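PDB 2BHV: COMB10, which is a core subunit of the Com type IV secretion system of Helicobacter pylori, a VirB10-family protein with a periplasmic domain. Local coordinates for residues I111-A123 and F232-F244. Sequence-based numbering, arbitrary orientation.
Sequences ITPHGINIMLTNA and FPIPRENEVIAEF
Ile118 and Val240 sit beside each other where strands 117-119 and 239-241 pair in parallel, a pairing within the otherwise largely antiparallel mixed sheet of this VirB10-like periplasmic domain; strand 103-111 flanks the pair on one side and strand 229-231 on the other. The ladder of backbone hydrogen bonds steps from Asn117 N to Asn238 O, Val240 N to Asn117 O, Met119 N to Val240 O (2.7 Å) and Ala242 N to Met119 O. On the buried face, Ile118 and Val240 point the same way, with Ile118 CG2 4.1 Å from Val240 CG1. Ile118 CG2, turned opposite the backbone N by the chi1 of -50° on the CG1 branch, also lies 3.5 Å from Phe232 CE2; Ile118 CD1 meets the same ring at its edge, in plane. Further along, Leu120 crosses Phe244 at about a right angle, Leu120 CD2 lying 4.0 Å from Phe244 CZ. The other face carries Met119 and Glu239: the thioether chain bends at chi2 (54°) and again at chi3, laying Met119 CE over the bent Glu239 chain, 3.7 Å from Glu239 CG and close to the carboxylate. At the start of the ladder two beta turns, Thr112 to Gly115 and Arg236 to Glu239, come together. Here Asn238 ND2 gives a hydrogen bond to Gly115 O (3.2 Å, N-H...O angle 169°); the acceptor lies in the amide plane, while ND2 stands well above the plane of the Gly115 carbonyl.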
loop_
_atom_site.group_PDB
_atom_site.type_symbol
_atom_site.label_atom_id
_atom_site.label_comp_id
_atom_site.label_asym_id
_atom_site.label_seq_id
_atom_site.Cartn_x
_atom_site.Cartn_y
_atom_site.Cartn_z
ATOM N N ILE A 111 -28.050 27.910 2.193
ATOM C CA ILE A 111 -29.434 28.354 2.050
ATOM C C ILE A 111 -30.181 28.172 3.369
ATOM O O ILE A 111 -30.362 27.042 3.835
ATOM C CB ILE A 111 -30.165 27.615 0.905
ATOM C CG1 ILE A 111 -29.403 27.800 -0.416
ATOM C CG2 ILE A 111 -31.612 28.102 0.794
ATOM C CD1 ILE A 111 -29.962 26.995 -1.585
ATOM N N THR A 112 -30.598 29.283 3.979
ATOM C CA THR A 112 -31.309 29.209 5.252
ATOM C C THR A 112 -32.726 28.667 5.033
ATOM O O THR A 112 -33.250 28.707 3.916
ATOM C CB THR A 112 -31.366 30.568 6.020
ATOM O OG1 THR A 112 -32.285 31.476 5.376
ATOM C CG2 THR A 112 -29.978 31.191 6.171
ATOM N N PRO A 113 -33.351 28.147 6.099
ATOM C CA PRO A 113 -34.687 27.590 5.967
ATOM C C PRO A 113 -35.711 28.617 5.446
ATOM O O PRO A 113 -36.710 28.240 4.796
ATOM C CB PRO A 113 -35.028 27.174 7.399
ATOM C CG PRO A 113 -33.709 26.991 8.065
ATOM C CD PRO A 113 -32.851 28.049 7.482
ATOM N N HIS A 114 -35.480 29.896 5.731
ATOM C CA HIS A 114 -36.356 30.933 5.197
ATOM C C HIS A 114 -36.037 31.260 3.750
ATOM O O HIS A 114 -36.835 31.900 3.076
ATOM C CB HIS A 114 -36.343 32.183 6.074
ATOM C CG HIS A 114 -37.297 32.104 7.229
ATOM N ND1 HIS A 114 -37.811 30.903 7.692
ATOM C CD2 HIS A 114 -37.822 33.069 8.023
ATOM C CE1 HIS A 114 -38.622 31.135 8.711
ATOM N NE2 HIS A 114 -38.642 32.441 8.938
ATOM N N GLY A 115 -34.874 30.814 3.281
ATOM C CA GLY A 115 -34.520 30.921 1.873
ATOM C C GLY A 115 -33.611 32.078 1.529
ATOM O O GLY A 115 -33.555 32.488 0.374
ATOM N N ILE A 116 -32.899 32.618 2.516
ATOM C CA ILE A 116 -31.862 33.605 2.202
ATOM C C ILE A 116 -30.603 32.868 1.756
ATOM O O ILE A 116 -30.192 31.898 2.394
ATOM C CB ILE A 116 -31.580 34.643 3.363
ATOM C CG1 ILE A 116 -30.511 34.146 4.339
ATOM C CG2 ILE A 116 -32.876 35.051 4.081
ATOM C CD1 ILE A 116 -30.383 34.986 5.628
ATOM N N ASN A 117 -30.026 33.307 0.637
ATOM C CA ASN A 117 -28.803 32.711 0.122
ATOM C C ASN A 117 -27.542 33.395 0.617
ATOM O O ASN A 117 -27.357 34.592 0.416
ATOM C CB ASN A 117 -28.822 32.700 -1.398
ATOM C CG ASN A 117 -29.427 31.435 -1.953
ATOM O OD1 ASN A 117 -28.719 30.603 -2.543
ATOM N ND2 ASN A 117 -30.737 31.262 -1.751
ATOM N N ILE A 118 -26.678 32.630 1.269
ATOM C CA ILE A 118 -25.378 33.132 1.670
ATOM C C ILE A 118 -24.310 32.598 0.720
ATOM O O ILE A 118 -24.053 31.395 0.696
ATOM C CB ILE A 118 -25.057 32.716 3.105
ATOM C CG1 ILE A 118 -26.232 33.063 4.029
ATOM C CG2 ILE A 118 -23.786 33.397 3.574
ATOM C CD1 ILE A 118 -26.151 32.451 5.416
ATOM N N MET A 119 -23.713 33.492 -0.073
ATOM C CA MET A 119 -22.594 33.125 -0.951
ATOM C C MET A 119 -21.273 32.994 -0.217
ATOM O O MET A 119 -20.923 33.839 0.608
ATOM C CB MET A 119 -22.427 34.124 -2.088
ATOM C CG MET A 119 -22.776 33.553 -3.435
ATOM S SD MET A 119 -24.426 32.834 -3.412
ATOM C CE MET A 119 -25.461 34.305 -3.199
ATOM N N LEU A 120 -20.547 31.926 -0.529
ATOM C CA LEU A 120 -19.203 31.711 -0.014
ATOM C C LEU A 120 -18.208 31.727 -1.175
ATOM O O LEU A 120 -17.143 32.340 -1.078
ATOM C CB LEU A 120 -19.126 30.396 0.767
ATOM C CG LEU A 120 -20.158 30.248 1.895
ATOM C CD1 LEU A 120 -20.421 28.791 2.215
ATOM C CD2 LEU A 120 -19.752 31.000 3.165
ATOM N N THR A 121 -18.565 31.056 -2.269
ATOM C CA THR A 121 -17.783 31.061 -3.504
ATOM C C THR A 121 -18.730 30.871 -4.696
ATOM O O THR A 121 -19.520 29.924 -4.724
ATOM C CB THR A 121 -16.695 29.950 -3.503
ATOM O OG1 THR A 121 -15.897 30.025 -2.304
ATOM C CG2 THR A 121 -15.786 30.085 -4.720
ATOM N N ASN A 122 -18.635 31.767 -5.680
ATOM C CA ASN A 122 -19.535 31.793 -6.857
ATOM C C ASN A 122 -19.355 30.671 -7.905
ATOM O O ASN A 122 -18.835 29.598 -7.612
ATOM C CB ASN A 122 -19.403 33.147 -7.586
ATOM C CG ASN A 122 -20.310 34.244 -7.005
ATOM O OD1 ASN A 122 -20.822 34.133 -5.875
ATOM N ND2 ASN A 122 -20.503 35.326 -7.779
ATOM N N ALA A 123 -19.690 31.014 -9.163
ATOM C CA ALA A 123 -19.883 30.071 -10.311
ATOM C C ALA A 123 -19.984 28.582 -9.951
ATOM O O ALA A 123 -20.737 27.837 -10.580
ATOM C CB ALA A 123 -18.845 30.318 -11.451
ATOM N N PHE A 232 -20.788 38.389 7.776
ATOM C CA PHE A 232 -22.061 38.225 7.081
ATOM C C PHE A 232 -22.796 39.569 7.039
ATOM O O PHE A 232 -23.413 39.966 8.037
ATOM C CB PHE A 232 -22.951 37.211 7.822
ATOM C CG PHE A 232 -22.527 35.779 7.664
ATOM C CD1 PHE A 232 -21.277 35.349 8.093
ATOM C CD2 PHE A 232 -23.395 34.845 7.122
ATOM C CE1 PHE A 232 -20.889 34.017 7.950
ATOM C CE2 PHE A 232 -23.012 33.508 6.982
ATOM C CZ PHE A 232 -21.757 33.100 7.392
ATOM N N PRO A 233 -22.736 40.284 5.891
ATOM C CA PRO A 233 -23.522 41.513 5.781
ATOM C C PRO A 233 -25.011 41.222 5.965
ATOM O O PRO A 233 -25.442 40.066 5.816
ATOM C CB PRO A 233 -23.242 41.994 4.353
ATOM C CG PRO A 233 -22.686 40.832 3.641
ATOM C CD PRO A 233 -21.962 40.018 4.665
ATOM N N ILE A 234 -25.770 42.265 6.307
ATOM C CA ILE A 234 -27.226 42.181 6.443
ATOM C C ILE A 234 -27.817 41.836 5.079
ATOM O O ILE A 234 -27.468 42.461 4.086
ATOM C CB ILE A 234 -27.827 43.515 6.974
ATOM C CG1 ILE A 234 -27.062 44.003 8.209
ATOM C CG2 ILE A 234 -29.310 43.361 7.299
ATOM C CD1 ILE A 234 -27.015 45.516 8.344
ATOM N N PRO A 235 -28.688 40.814 5.024
ATOM C CA PRO A 235 -29.213 40.341 3.744
ATOM C C PRO A 235 -30.038 41.383 3.018
ATOM O O PRO A 235 -30.921 42.003 3.618
ATOM C CB PRO A 235 -30.104 39.156 4.135
ATOM C CG PRO A 235 -30.420 39.359 5.573
ATOM C CD PRO A 235 -29.213 40.027 6.154
ATOM N N ARG A 236 -29.733 41.573 1.735
ATOM C CA ARG A 236 -30.538 42.408 0.846
ATOM C C ARG A 236 -31.189 41.539 -0.228
ATOM O O ARG A 236 -30.489 40.826 -0.964
ATOM C CB ARG A 236 -29.671 43.502 0.208
ATOM C CG ARG A 236 -30.331 44.248 -0.952
ATOM C CD ARG A 236 -30.028 45.753 -0.890
ATOM N NE ARG A 236 -31.114 46.549 -0.278
ATOM C CZ ARG A 236 -31.408 46.604 1.030
ATOM N NH1 ARG A 236 -30.712 45.900 1.928
ATOM N NH2 ARG A 236 -32.416 47.370 1.447
ATOM N N GLU A 237 -32.519 41.592 -0.308
ATOM C CA GLU A 237 -33.292 40.787 -1.269
ATOM C C GLU A 237 -32.844 39.322 -1.247
ATOM O O GLU A 237 -32.436 38.755 -2.282
ATOM C CB GLU A 237 -33.197 41.364 -2.687
ATOM C CG GLU A 237 -33.864 42.720 -2.850
ATOM C CD GLU A 237 -33.226 43.552 -3.955
ATOM O OE1 GLU A 237 -32.455 42.983 -4.773
ATOM O OE2 GLU A 237 -33.495 44.774 -3.999
ATOM N N ASN A 238 -32.897 38.725 -0.056
ATOM C CA ASN A 238 -32.562 37.305 0.141
ATOM C C ASN A 238 -31.131 36.891 -0.207
ATOM O O ASN A 238 -30.864 35.709 -0.458
ATOM C CB ASN A 238 -33.565 36.405 -0.588
ATOM C CG ASN A 238 -34.903 36.342 0.126
ATOM O OD1 ASN A 238 -35.583 37.369 0.312
ATOM N ND2 ASN A 238 -35.293 35.133 0.539
ATOM N N GLU A 239 -30.207 37.847 -0.196
ATOM C CA GLU A 239 -28.839 37.551 -0.595
ATOM C C GLU A 239 -27.792 38.105 0.373
ATOM O O GLU A 239 -27.860 39.264 0.774
ATOM C CB GLU A 239 -28.600 38.060 -2.011
ATOM C CG GLU A 239 -27.503 37.322 -2.746
ATOM C CD GLU A 239 -27.819 37.130 -4.212
ATOM O OE1 GLU A 239 -28.494 38.007 -4.807
ATOM O OE2 GLU A 239 -27.392 36.091 -4.762
ATOM N N VAL A 240 -26.838 37.261 0.756
ATOM C CA VAL A 240 -25.707 37.686 1.570
ATOM C C VAL A 240 -24.437 37.266 0.859
ATOM O O VAL A 240 -24.225 36.074 0.611
ATOM C CB VAL A 240 -25.720 37.045 2.982
ATOM C CG1 VAL A 240 -24.482 37.453 3.778
ATOM C CG2 VAL A 240 -26.972 37.435 3.741
ATOM N N ILE A 241 -23.604 38.242 0.516
ATOM C CA ILE A 241 -22.291 37.945 -0.018
ATOM C C ILE A 241 -21.290 38.017 1.135
ATOM O O ILE A 241 -20.946 39.100 1.596
ATOM C CB ILE A 241 -21.913 38.878 -1.190
ATOM C CG1 ILE A 241 -22.925 38.725 -2.324
ATOM C CG2 ILE A 241 -20.528 38.543 -1.713
ATOM C CD1 ILE A 241 -22.849 39.821 -3.373
ATOM N N ALA A 242 -20.847 36.852 1.603
ATOM C CA ALA A 242 -19.982 36.762 2.767
ATOM C C ALA A 242 -18.622 37.386 2.501
ATOM O O ALA A 242 -18.145 37.358 1.376
ATOM C CB ALA A 242 -19.826 35.319 3.184
ATOM N N GLU A 243 -18.008 37.951 3.541
ATOM C CA GLU A 243 -16.638 38.485 3.448
ATOM C C GLU A 243 -15.669 37.731 4.332
ATOM O O GLU A 243 -15.937 37.526 5.510
ATOM C CB GLU A 243 -16.600 39.943 3.850
ATOM C CG GLU A 243 -17.121 40.886 2.817
ATOM C CD GLU A 243 -17.386 42.253 3.410
ATOM O OE1 GLU A 243 -16.442 42.826 4.028
ATOM O OE2 GLU A 243 -18.542 42.739 3.275
ATOM N N PHE A 244 -14.534 37.345 3.767
ATOM C CA PHE A 244 -13.538 36.588 4.506
ATOM C C PHE A 244 -12.382 37.491 4.886
ATOM O O PHE A 244 -11.533 37.795 4.047
ATOM C CB PHE A 244 -13.040 35.408 3.669
ATOM C CG PHE A 244 -14.128 34.437 3.282
ATOM C CD1 PHE A 244 -14.913 34.664 2.154
ATOM C CD2 PHE A 244 -14.368 33.291 4.041
ATOM C CE1 PHE A 244 -15.922 33.763 1.797
ATOM C CE2 PHE A 244 -15.367 32.393 3.683
ATOM C CZ PHE A 244 -16.144 32.632 2.565
#